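PDB 4MIY: inositol 2-dehydrogenase/D-chiro-inositol 3-dehydrogenase from Lactobacillus casei, which catalyses the NAD-dependent oxidation of myo-inositol and D-chiro-inositol to their keto derivatives. Local coordinates for residues P148-V160 and K220-A232. Residues are numbered along the deposited sequence; the frame is centred on the assembly and turned at random. Where two conformers were deposited one is given.
With SO4 (sulfate ion), chain U.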
ATOM      1  N   PRO A 148     -11.360   7.062  21.113  1.00 13.65           N
ATOM      2  CA  PRO A 148     -11.813   5.915  20.341  1.00 15.45           C
ATOM      3  C   PRO A 148     -13.306   5.698  20.407  1.00 14.61           C
ATOM      4  O   PRO A 148     -13.848   5.513  21.443  1.00 16.32           O
ATOM      5  CB  PRO A 148     -11.066   4.764  20.969  1.00 14.35           C
ATOM      6  CG  PRO A 148     -10.760   5.218  22.337  1.00 15.71           C
ATOM      7  CD  PRO A 148     -10.528   6.666  22.254  1.00 14.95           C
ATOM      8  N   LEU A 149     -13.937   5.697  19.257  1.00 12.66           N
ATOM      9  CA  LEU A 149     -15.372   5.680  19.185  1.00 12.52           C
ATOM     10  C   LEU A 149     -15.860   4.313  18.805  1.00 14.41           C
ATOM     11  O   LEU A 149     -16.800   3.829  19.337  1.00 14.07           O
ATOM     12  CB  LEU A 149     -15.838   6.695  18.158  1.00 14.59           C
ATOM     13  CG  LEU A 149     -15.412   8.125  18.414  1.00 13.92           C
ATOM     14  CD1 LEU A 149     -15.759   8.988  17.243  1.00 18.82           C
ATOM     15  CD2 LEU A 149     -16.029   8.632  19.699  1.00 18.41           C
ATOM     16  N   VAL A 150     -15.186   3.728  17.830  1.00 13.04           N
ATOM     17  CA  VAL A 150     -15.495   2.428  17.290  1.00 14.23           C
ATOM     18  C   VAL A 150     -14.189   1.683  17.024  1.00 13.84           C
ATOM     19  O   VAL A 150     -13.229   2.282  16.698  1.00 13.60           O
ATOM     20  CB  VAL A 150     -16.318   2.533  15.986  1.00 12.51           C
ATOM     21  CG1 VAL A 150     -16.581   1.145  15.381  1.00 13.98           C
ATOM     22  CG2 VAL A 150     -17.619   3.263  16.232  1.00 15.49           C
ATOM     23  N   VAL A 151     -14.197   0.377  17.227  1.00 13.19           N
ATOM     24  CA  VAL A 151     -13.105  -0.490  16.852  1.00 13.02           C
ATOM     25  C   VAL A 151     -13.644  -1.576  15.923  1.00 13.67           C
ATOM     26  O   VAL A 151     -14.634  -2.191  16.209  1.00 15.19           O
ATOM     27  CB  VAL A 151     -12.437  -1.159  18.063  1.00 12.73           C
ATOM     28  CG1 VAL A 151     -11.353  -2.126  17.644  1.00 16.88           C
ATOM     29  CG2 VAL A 151     -11.874  -0.156  19.004  1.00 16.45           C
ATOM     30  N   ARG A 152     -12.996  -1.756  14.790  1.00 13.44           N
ATOM     31  CA  ARG A 152     -13.353  -2.821  13.892  1.00 14.97           C
ATOM     32  C   ARG A 152     -12.207  -3.797  13.745  1.00 14.49           C
ATOM     33  O   ARG A 152     -11.123  -3.418  13.462  1.00 15.98           O
ATOM     34  CB  ARG A 152     -13.748  -2.282  12.548  1.00 15.49           C
ATOM     35  CG  ARG A 152     -15.056  -1.555  12.570  1.00 23.20           C
ATOM     36  CD  ARG A 152     -15.461  -1.036  11.249  1.00 26.37           C
ATOM     37  NE  ARG A 152     -16.846  -1.300  11.034  1.00 27.75           N
ATOM     38  CZ  ARG A 152     -17.505  -1.077   9.910  1.00 24.00           C
ATOM     39  NH1 ARG A 152     -16.914  -0.552   8.868  1.00 24.04           N
ATOM     40  NH2 ARG A 152     -18.771  -1.361   9.859  1.00 27.41           N
ATOM     41  N   ALA A 153     -12.484  -5.072  13.936  1.00 12.58           N
ATOM     42  CA  ALA A 153     -11.459  -6.065  13.928  1.00 13.54           C
ATOM     43  C   ALA A 153     -11.897  -7.323  13.203  1.00 12.49           C
ATOM     44  O   ALA A 153     -13.057  -7.574  13.070  1.00 13.51           O
ATOM     45  CB  ALA A 153     -11.036  -6.381  15.325  1.00 13.94           C
ATOM     46  N   SER A 154     -10.914  -8.073  12.750  1.00 12.51           N
ATOM     47  CA  SER A 154     -11.135  -9.370  12.106  1.00 14.53           C
ATOM     48  C   SER A 154     -10.169 -10.386  12.637  1.00 12.51           C
ATOM     49  O   SER A 154      -9.036 -10.106  12.855  1.00 13.46           O
ATOM     50  CB  SER A 154     -10.988  -9.291  10.588  1.00 13.53           C
ATOM     51  OG  SER A 154     -11.893  -8.387  10.047  1.00 15.23           O
ATOM     52  N   HIS A 155     -10.688 -11.579  12.855  1.00 13.63           N
ATOM     53  CA  HIS A 155      -9.903 -12.722  13.199  1.00 12.21           C
ATOM     54  C   HIS A 155     -10.226 -13.806  12.176  1.00 13.58           C
ATOM     55  O   HIS A 155     -11.231 -14.422  12.220  1.00 13.89           O
ATOM     56  CB  HIS A 155     -10.183 -13.168  14.640  1.00 14.16           C
ATOM     57  CG  HIS A 155      -9.166 -14.111  15.197  1.00 12.99           C
ATOM     58  ND1 HIS A 155      -9.036 -14.340  16.544  1.00 15.04           N
ATOM     59  CD2 HIS A 155      -8.271 -14.914  14.597  1.00 14.33           C
ATOM     60  CE1 HIS A 155      -8.080 -15.214  16.747  1.00 14.91           C
ATOM     61  NE2 HIS A 155      -7.598 -15.580  15.581  1.00 16.63           N
ATOM     62  N   ILE A 156      -9.313 -13.935  11.229  1.00 14.30           N
ATOM     63  CA  ILE A 156      -9.475 -14.732  10.034  1.00 12.96           C
ATOM     64  C   ILE A 156      -8.529 -15.938  10.085  1.00 13.70           C
ATOM     65  O   ILE A 156      -7.354 -15.811  10.305  1.00 13.82           O
ATOM     66  CB  ILE A 156      -9.159 -13.918   8.791  1.00 11.80           C
ATOM     67  CG1 ILE A 156      -9.968 -12.624   8.739  1.00 13.38           C
ATOM     68  CG2 ILE A 156      -9.406 -14.697   7.543  1.00 15.30           C
ATOM     69  CD1 ILE A 156     -11.409 -12.804   8.734  1.00 16.73           C
ATOM     70  N   ASN A 157      -9.091 -17.113   9.908  1.00 14.69           N
ATOM     71  CA  ASN A 157      -8.349 -18.351   9.928  1.00 14.57           C
ATOM     72  C   ASN A 157      -8.801 -19.183   8.732  1.00 15.24           C
ATOM     73  O   ASN A 157      -9.927 -19.116   8.346  1.00 15.26           O
ATOM     74  CB  ASN A 157      -8.616 -19.047  11.261  1.00 17.36           C
ATOM     75  CG  ASN A 157      -7.964 -20.380  11.375  1.00 22.04           C
ATOM     76  OD1 ASN A 157      -6.818 -20.489  11.729  1.00 21.29           O
ATOM     77  ND2 ASN A 157      -8.706 -21.408  11.071  1.00 21.60           N
ATOM     78  N   PRO A 158      -7.889 -19.929   8.135  1.00 14.71           N
ATOM     79  CA  PRO A 158      -8.247 -20.581   6.866  1.00 16.77           C
ATOM     80  C   PRO A 158      -9.197 -21.798   6.962  1.00 17.54           C
ATOM     81  O   PRO A 158     -10.080 -21.935   6.177  1.00 15.93           O
ATOM     82  CB  PRO A 158      -6.894 -20.999   6.318  1.00 16.76           C
ATOM     83  CG  PRO A 158      -5.964 -20.992   7.502  1.00 20.87           C
ATOM     84  CD  PRO A 158      -6.453 -19.996   8.428  1.00 16.01           C
ATOM     85  N   ASN A 159      -8.974 -22.633   7.960  1.00 17.19           N
ATOM     86  CA  ASN A 159      -9.734 -23.862   8.150  0.50 19.61           C
ATOM     87  C   ASN A 159      -9.543 -24.396   9.565  1.00 18.42           C
ATOM     88  O   ASN A 159      -8.586 -24.081  10.205  1.00 20.40           O
ATOM     89  CB  ASN A 159      -9.307 -24.940   7.140  0.50 18.97           C
ATOM     90  CG  ASN A 159     -10.087 -24.884   5.845  0.50 19.30           C
ATOM     91  OD1 ASN A 159     -11.292 -25.048   5.837  0.50 22.74           O
ATOM     92  ND2 ASN A 159      -9.392 -24.679   4.741  0.50 21.93           N
ATOM     93  N   VAL A 160     -10.465 -25.216  10.017  1.00 18.35           N
ATOM     94  CA  VAL A 160     -10.399 -25.788  11.354  1.00 19.44           C
ATOM     95  C   VAL A 160     -10.413 -27.293  11.377  1.00 22.48           C
ATOM     96  O   VAL A 160     -10.804 -27.917  10.444  1.00 23.64           O
ATOM     97  CB  VAL A 160     -11.489 -25.247  12.269  1.00 20.33           C
ATOM     98  CG1 VAL A 160     -11.276 -23.766  12.466  1.00 20.61           C
ATOM     99  CG2 VAL A 160     -12.863 -25.522  11.719  1.00 19.31           C
ATOM    100  N   LYS A 220     -17.148   3.528  28.448  1.00 19.15           N
ATOM    101  CA  LYS A 220     -17.127   4.838  27.834  1.00 21.14           C
ATOM    102  C   LYS A 220     -17.918   4.921  26.540  1.00 19.09           C
ATOM    103  O   LYS A 220     -18.088   5.964  26.031  1.00 20.86           O
ATOM    104  CB  LYS A 220     -15.718   5.370  27.617  1.00 20.22           C
ATOM    105  CG  LYS A 220     -14.967   5.657  28.853  1.00 24.90           C
ATOM    106  CD  LYS A 220     -13.566   6.150  28.527  1.00 26.54           C
ATOM    107  CE  LYS A 220     -12.774   6.398  29.746  1.00 30.80           C
ATOM    108  NZ  LYS A 220     -11.437   7.002  29.523  1.00 34.10           N
ATOM    109  N   GLY A 221     -18.425   3.805  26.061  1.00 19.96           N
ATOM    110  CA  GLY A 221     -19.338   3.808  24.945  1.00 18.11           C
ATOM    111  C   GLY A 221     -18.768   3.347  23.622  1.00 16.64           C
ATOM    112  O   GLY A 221     -19.448   3.302  22.663  1.00 18.23           O
ATOM    113  N   THR A 222     -17.502   3.018  23.620  1.00 18.68           N
ATOM    114  CA  THR A 222     -16.872   2.501  22.444  1.00 16.73           C
ATOM    115  C   THR A 222     -17.532   1.207  22.053  1.00 17.64           C
ATOM    116  O   THR A 222     -17.814   0.395  22.863  1.00 17.26           O
ATOM    117  CB  THR A 222     -15.380   2.251  22.711  1.00 16.28           C
ATOM    118  OG1 THR A 222     -14.795   3.471  23.135  1.00 17.05           O
ATOM    119  CG2 THR A 222     -14.673   1.771  21.453  1.00 17.60           C
ATOM    120  N   VAL A 223     -17.795   1.063  20.768  1.00 15.25           N
ATOM    121  CA  VAL A 223     -18.328  -0.156  20.240  1.00 13.54           C
ATOM    122  C   VAL A 223     -17.274  -0.892  19.428  1.00 16.60           C
ATOM    123  O   VAL A 223     -16.627  -0.325  18.583  1.00 15.80           O
ATOM    124  CB  VAL A 223     -19.571   0.106  19.383  1.00 17.06           C
ATOM    125  CG1 VAL A 223     -20.063  -1.156  18.810  1.00 16.84           C
ATOM    126  CG2 VAL A 223     -20.632   0.731  20.205  1.00 18.89           C
ATOM    127  N   ILE A 224     -17.151  -2.172  19.720  1.00 14.24           N
ATOM    128  CA  ILE A 224     -16.225  -3.051  19.076  1.00 13.98           C
ATOM    129  C   ILE A 224     -16.963  -4.075  18.218  1.00 15.02           C
ATOM    130  O   ILE A 224     -17.793  -4.779  18.695  1.00 14.48           O
ATOM    131  CB  ILE A 224     -15.353  -3.767  20.105  1.00 15.41           C
ATOM    132  CG1 ILE A 224     -14.636  -2.753  20.986  1.00 15.18           C
ATOM    133  CG2 ILE A 224     -14.377  -4.661  19.437  1.00 19.49           C
ATOM    134  CD1 ILE A 224     -14.480  -3.200  22.355  1.00 19.65           C
ATOM    135  N   GLN A 225     -16.637  -4.083  16.938  1.00 14.58           N
ATOM    136  CA  GLN A 225     -17.171  -5.039  16.001  1.00 13.84           C
ATOM    137  C   GLN A 225     -16.104  -6.000  15.523  1.00 13.45           C
ATOM    138  O   GLN A 225     -15.236  -5.614  14.798  1.00 14.50           O
ATOM    139  CB  GLN A 225     -17.783  -4.328  14.800  1.00 13.53           C
ATOM    140  CG  GLN A 225     -18.937  -3.430  15.120  1.00 15.31           C
ATOM    141  CD  GLN A 225     -19.521  -2.768  13.927  1.00 19.58           C
ATOM    142  OE1 GLN A 225     -18.837  -2.370  13.059  1.00 21.66           O
ATOM    143  NE2 GLN A 225     -20.797  -2.672  13.892  1.00 17.80           N
ATOM    144  N   VAL A 226     -16.200  -7.252  15.927  1.00 14.06           N
ATOM    145  CA  VAL A 226     -15.249  -8.263  15.524  1.00 14.48           C
ATOM    146  C   VAL A 226     -15.883  -9.272  14.568  1.00 14.83           C
ATOM    147  O   VAL A 226     -16.918  -9.779  14.835  1.00 16.49           O
ATOM    148  CB  VAL A 226     -14.674  -9.043  16.717  1.00 14.70           C
ATOM    149  CG1 VAL A 226     -13.534  -9.907  16.283  1.00 14.81           C
ATOM    150  CG2 VAL A 226     -14.194  -8.145  17.763  1.00 15.67           C
ATOM    151  N   LEU A 227     -15.228  -9.489  13.442  1.00 13.14           N
ATOM    152  CA  LEU A 227     -15.533 -10.572  12.532  1.00 13.53           C
ATOM    153  C   LEU A 227     -14.675 -11.767  12.849  1.00 14.75           C
ATOM    154  O   LEU A 227     -13.480 -11.686  12.814  1.00 13.97           O
ATOM    155  CB  LEU A 227     -15.266 -10.153  11.091  1.00 16.50           C
ATOM    156  CG  LEU A 227     -15.342 -11.248  10.023  1.00 13.54           C
ATOM    157  CD1 LEU A 227     -16.747 -11.837   9.931  1.00 16.04           C
ATOM    158  CD2 LEU A 227     -14.916 -10.678   8.723  1.00 18.67           C
ATOM    159  N   VAL A 228     -15.323 -12.875  13.184  1.00 15.43           N
ATOM    160  CA  VAL A 228     -14.649 -14.139  13.389  1.00 14.34           C
ATOM    161  C   VAL A 228     -14.996 -15.040  12.206  1.00 14.21           C
ATOM    162  O   VAL A 228     -16.111 -15.272  11.952  1.00 15.68           O
ATOM    163  CB  VAL A 228     -15.061 -14.793  14.721  1.00 16.52           C
ATOM    164  CG1 VAL A 228     -14.503 -16.178  14.846  1.00 18.29           C
ATOM    165  CG2 VAL A 228     -14.635 -13.962  15.872  1.00 17.11           C
ATOM    166  N   HIS A 229     -13.989 -15.472  11.483  1.00 14.23           N
ATOM    167  CA  HIS A 229     -14.178 -16.235  10.272  1.00 14.51           C
ATOM    168  C   HIS A 229     -13.099 -17.274  10.176  1.00 13.54           C
ATOM    169  O   HIS A 229     -12.029 -16.996   9.773  1.00 14.95           O
ATOM    170  CB  HIS A 229     -14.146 -15.325   9.033  1.00 13.08           C
ATOM    171  CG  HIS A 229     -14.602 -15.988   7.776  1.00 13.48           C
ATOM    172  ND1 HIS A 229     -14.458 -15.417   6.544  1.00 15.33           N
ATOM    173  CD2 HIS A 229     -15.193 -17.181   7.569  1.00 14.70           C
ATOM    174  CE1 HIS A 229     -14.940 -16.228   5.631  1.00 13.68           C
ATOM    175  NE2 HIS A 229     -15.405 -17.300   6.224  1.00 14.24           N
ATOM    176  N   VAL A 230     -13.434 -18.503  10.536  1.00 13.80           N
ATOM    177  CA  VAL A 230     -12.438 -19.541  10.742  1.00 15.36           C
ATOM    178  C   VAL A 230     -12.336 -20.601   9.639  1.00 16.52           C
ATOM    179  O   VAL A 230     -11.506 -21.459   9.696  1.00 16.12           O
ATOM    180  CB  VAL A 230     -12.582 -20.215  12.137  1.00 16.72           C
ATOM    181  CG1 VAL A 230     -12.490 -19.202  13.233  1.00 16.60           C
ATOM    182  CG2 VAL A 230     -13.853 -20.997  12.238  1.00 19.12           C
ATOM    183  N   THR A 231     -13.177 -20.479   8.633  1.00 14.00           N
ATOM    184  CA  THR A 231     -13.100 -21.302   7.442  1.00 15.88           C
ATOM    185  C   THR A 231     -12.886 -20.461   6.180  1.00 16.25           C
ATOM    186  O   THR A 231     -13.326 -20.795   5.127  1.00 15.70           O
ATOM    187  CB  THR A 231     -14.360 -22.199   7.245  1.00 17.05           C
ATOM    188  OG1 THR A 231     -15.507 -21.396   7.043  1.00 18.62           O
ATOM    189  CG2 THR A 231     -14.607 -23.077   8.425  1.00 17.16           C
ATOM    190  N   ALA A 232     -12.172 -19.372   6.352  1.00 15.28           N
ATOM    191  CA  ALA A 232     -12.008 -18.365   5.342  1.00 15.82           C
ATOM    192  C   ALA A 232     -11.215 -18.749   4.116  1.00 15.05           C
ATOM    193  O   ALA A 232     -11.245 -18.051   3.165  1.00 14.35           O
ATOM    194  CB  ALA A 232     -11.384 -17.136   5.977  1.00 13.30           C
TER
HETATM  195  S   SO4 U 406     -11.067   8.597  26.385  0.54 22.30           S
HETATM  196  O1  SO4 U 406     -10.337   8.189  27.541  0.54 25.62           O
HETATM  197  O2  SO4 U 406     -12.131   9.483  26.768  0.54 28.74           O
HETATM  198  O3  SO4 U 406     -10.180   9.277  25.528  0.54 24.18           O
HETATM  199  O4  SO4 U 406     -11.541   7.422  25.751  0.54 19.65           O
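Arg152 and Gln225 run side by side from neighbouring parallel strands, guanidinium and amide nearly coplanar at 18°. Gln225 OE1 meets the edge of the guanidinium and accepts a hydrogen bond from Arg152 NE, 3.0 Å from OE1, with NH2 adding a weak second bond. The bend of the arginine at chi3 (136°) turns this edge to the amide, while NH1 reaches Ala153 O of the second subunit; a long, many-donor residue suits a place between the neighbouring strand and the second subunit. Beneath, in the backbone ladder, every second residue of 223-229, beginning with Val223, bonds through N and O to the residues before and after its opposite number, as parallel strands do. On the face of Val151, Ala153 and His155, Val151 CB rests 4.0 Å from Ile224 CG1 within the sheet; Ala153, short beside Val226, touches Met181 of helix 168-185, which Val226 and His155 also meet. On the other face, Ile156 fills the hollow between three neighbours. Its CD1 lies 3.7 Å from His229 CB and also touches Leu227 CD2, while CG2, anti to the backbone N, presses on Ala232 CB at 3.5 Å. Ala232 CB also lies over one face of the His229 ring, toward its rim. Where the strands end, Asn157 ND2 bonds Val230 O at 3.1 Å, close to its amide plane, and Asn159 O at 2.8 Å. A leucine here would probably leave the carbonyls of Val230 and Asn159 without this donor and remove one tie between the loops. Beside it, Val160 CG1 leans on Val230 CG2 at 3.8 Å. At the other end Thr222 OG1 bonds Pro148 O from above the carbonyl plane. These are central strands of the mixed sheet in the C-terminal alpha/beta domain, as in the Gfo/Idh/MocA family, helix-backed on one face and paired with another subunit on the other.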